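Local coordinates for protein phosphoethanolamine N-methyltransferase 1 (Haemonchus contortus, PDB 4KRG) that probably catalyses the S-adenosylmethionine-dependent methylation of phosphoethanolamine, the first step of the nematode route to phosphocholine, at residues A[207-212]-A[236-241]. Numbering follows the deposited sequence. Where two conformers were deposited one is given.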
loop_
_atom_site.group_PDB
_atom_site.type_symbol
_atom_site.label_atom_id
_atom_site.label_comp_id
_atom_site.label_asym_id
_atom_site.label_seq_id
_atom_site.Cartn_x
_atom_site.Cartn_y
_atom_site.Cartn_z
ATOM N N LYS A 207 7.832 -26.377 -9.145
ATOM C CA LYS A 207 8.608 -25.158 -8.942
ATOM C C LYS A 207 7.944 -24.252 -7.914
ATOM O O LYS A 207 6.716 -24.155 -7.874
ATOM C CB LYS A 207 8.821 -24.427 -10.266
ATOM C CG LYS A 207 9.848 -25.093 -11.165
ATOM C CD LYS A 207 10.010 -24.347 -12.474
ATOM C CE LYS A 207 11.176 -24.891 -13.284
ATOM N NZ LYS A 207 11.334 -24.153 -14.569
HETATM N N MSE A 208 8.755 -23.592 -7.092
HETATM C CA MSE A 208 8.238 -22.739 -6.028
HETATM C C MSE A 208 8.124 -21.289 -6.481
HETATM O O MSE A 208 8.955 -20.798 -7.242
HETATM C CB MSE A 208 9.133 -22.813 -4.788
HETATM C CG MSE A 208 8.469 -22.331 -3.503
HETATM SE SE MSE A 208 6.994 -23.488 -2.964
HETATM C CE MSE A 208 7.940 -25.157 -3.184
ATOM N N TRP A 209 7.093 -20.603 -6.002
ATOM C CA TRP A 209 6.895 -19.205 -6.343
ATOM C C TRP A 209 6.551 -18.371 -5.125
ATOM O O TRP A 209 6.036 -18.881 -4.135
ATOM C CB TRP A 209 5.803 -19.072 -7.399
ATOM C CG TRP A 209 6.136 -19.836 -8.632
ATOM C CD1 TRP A 209 5.770 -21.113 -8.930
ATOM C CD2 TRP A 209 6.932 -19.370 -9.714
ATOM N NE1 TRP A 209 6.285 -21.473 -10.150
ATOM C CE2 TRP A 209 7.001 -20.422 -10.660
ATOM C CE3 TRP A 209 7.587 -18.174 -10.003
ATOM C CZ2 TRP A 209 7.703 -20.302 -11.855
ATOM C CZ3 TRP A 209 8.280 -18.054 -11.184
ATOM C CH2 TRP A 209 8.334 -19.112 -12.098
ATOM N N LYS A 210 6.861 -17.084 -5.203
ATOM C CA LYS A 210 6.433 -16.133 -4.194
ATOM C C LYS A 210 5.989 -14.862 -4.885
ATOM O O LYS A 210 6.213 -14.680 -6.082
ATOM C CB LYS A 210 7.550 -15.833 -3.194
ATOM C CG LYS A 210 8.774 -15.159 -3.782
ATOM C CD LYS A 210 9.836 -15.004 -2.702
ATOM C CE LYS A 210 11.155 -14.539 -3.283
ATOM N NZ LYS A 210 12.179 -14.405 -2.217
ATOM N N PHE A 211 5.349 -13.991 -4.121
ATOM C CA PHE A 211 4.903 -12.709 -4.620
ATOM C C PHE A 211 5.900 -11.638 -4.214
ATOM O O PHE A 211 6.346 -11.607 -3.068
ATOM C CB PHE A 211 3.531 -12.397 -4.034
ATOM C CG PHE A 211 2.386 -13.018 -4.795
ATOM C CD1 PHE A 211 2.369 -13.009 -6.182
ATOM C CD2 PHE A 211 1.331 -13.608 -4.121
ATOM C CE1 PHE A 211 1.316 -13.570 -6.883
ATOM C CE2 PHE A 211 0.276 -14.169 -4.813
ATOM C CZ PHE A 211 0.266 -14.154 -6.193
ATOM N N ASP A 212 6.267 -10.778 -5.159
ATOM C CA ASP A 212 7.064 -9.599 -4.856
ATOM C C ASP A 212 6.120 -8.401 -4.869
ATOM O O ASP A 212 5.763 -7.901 -5.945
ATOM C CB ASP A 212 8.182 -9.425 -5.888
ATOM C CG ASP A 212 8.992 -8.156 -5.674
ATOM O OD1 ASP A 212 8.937 -7.578 -4.572
ATOM O OD2 ASP A 212 9.699 -7.735 -6.612
ATOM N N THR A 236 1.809 -6.555 -7.645
ATOM C CA THR A 236 2.529 -7.695 -7.102
ATOM C C THR A 236 2.964 -8.641 -8.224
ATOM O O THR A 236 2.177 -8.970 -9.112
ATOM C CB THR A 236 1.636 -8.426 -6.093
ATOM O OG1 THR A 236 1.315 -7.532 -5.021
ATOM C CG2 THR A 236 2.332 -9.624 -5.534
ATOM N N LYS A 237 4.219 -9.074 -8.176
ATOM C CA LYS A 237 4.819 -9.850 -9.253
ATOM C C LYS A 237 5.098 -11.292 -8.821
ATOM O O LYS A 237 5.567 -11.528 -7.707
ATOM C CB LYS A 237 6.123 -9.180 -9.699
ATOM C CG LYS A 237 6.679 -9.700 -11.014
ATOM C CD LYS A 237 7.999 -9.025 -11.364
ATOM C CE LYS A 237 8.520 -9.499 -12.708
ATOM N NZ LYS A 237 9.847 -8.892 -12.998
ATOM N N LYS A 238 4.812 -12.248 -9.706
ATOM C CA LYS A 238 5.103 -13.660 -9.460
ATOM C C LYS A 238 6.559 -13.946 -9.804
ATOM O O LYS A 238 6.968 -13.822 -10.955
ATOM C CB LYS A 238 4.186 -14.552 -10.302
ATOM C CG LYS A 238 4.565 -16.018 -10.321
ATOM C CD LYS A 238 3.612 -16.804 -11.203
ATOM C CE LYS A 238 4.040 -18.254 -11.339
ATOM N NZ LYS A 238 3.035 -19.027 -12.122
ATOM N N VAL A 239 7.341 -14.318 -8.795
ATOM C CA VAL A 239 8.776 -14.514 -8.960
ATOM C C VAL A 239 9.218 -15.813 -8.285
ATOM O O VAL A 239 8.536 -16.316 -7.400
ATOM C CB VAL A 239 9.571 -13.326 -8.372
ATOM C CG1 VAL A 239 9.215 -12.030 -9.085
ATOM C CG2 VAL A 239 9.301 -13.206 -6.890
ATOM N N PRO A 240 10.364 -16.362 -8.708
ATOM C CA PRO A 240 10.788 -17.645 -8.141
ATOM C C PRO A 240 11.150 -17.548 -6.658
ATOM O O PRO A 240 11.709 -16.543 -6.228
ATOM C CB PRO A 240 12.037 -17.989 -8.955
ATOM C CG PRO A 240 11.912 -17.177 -10.219
ATOM C CD PRO A 240 11.260 -15.912 -9.788
ATOM N N ALA A 241 10.820 -18.582 -5.891
ATOM C CA ALA A 241 11.242 -18.680 -4.501
ATOM C C ALA A 241 12.069 -19.948 -4.314
ATOM O O ALA A 241 11.601 -20.913 -3.708
ATOM C CB ALA A 241 10.044 -18.698 -3.584
#
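Lys238 lies across one face of the Trp209 indole. Lys238 CE sits 3.7 Å from the centroid of the five-membered ring of Trp209, a CH-pi contact. Lys238 NZ makes a cation-pi contact with the same Trp209 ring, 4.5 Å from its centroid and 8° off the ring normal. The lysine chain is extended, CG anti to the backbone N (chi1 169°), which carries the ammonium over the ring. That ammonium also hydrogen-bonds Leu150 O and Met147 O, and Trp209 NE1 hydrogen-bonds Asp203 OD2; these bonds help hold both groups in place. At the indole edge, Trp209 CE3 is 3.3 Å from Val239 O. Pro240 CG makes an apolar contact with Trp209 CZ3. Lys237 O meets the edge of the Phe211 ring, while Thr236 CG2 reaches Phe211 CB at 3.4 Å. Phe211 and Lys238 point to one face of the sheet; Lys210, Asp212, Lys237 and Val239 point to the other, where Lys210 CG rests 3.7 Å from Val239 CG2. Five backbone hydrogen bonds join the antiparallel strands; Ala241 N to Met208 O is the last. Strand 208-218 lies between strands 200-202 and 231-240, with Trp209 backbone-bonded to Tyr201. Helix 136-149 covers Trp209 and Phe211 through Met147, and strand 154-161 flanks strand 231-240.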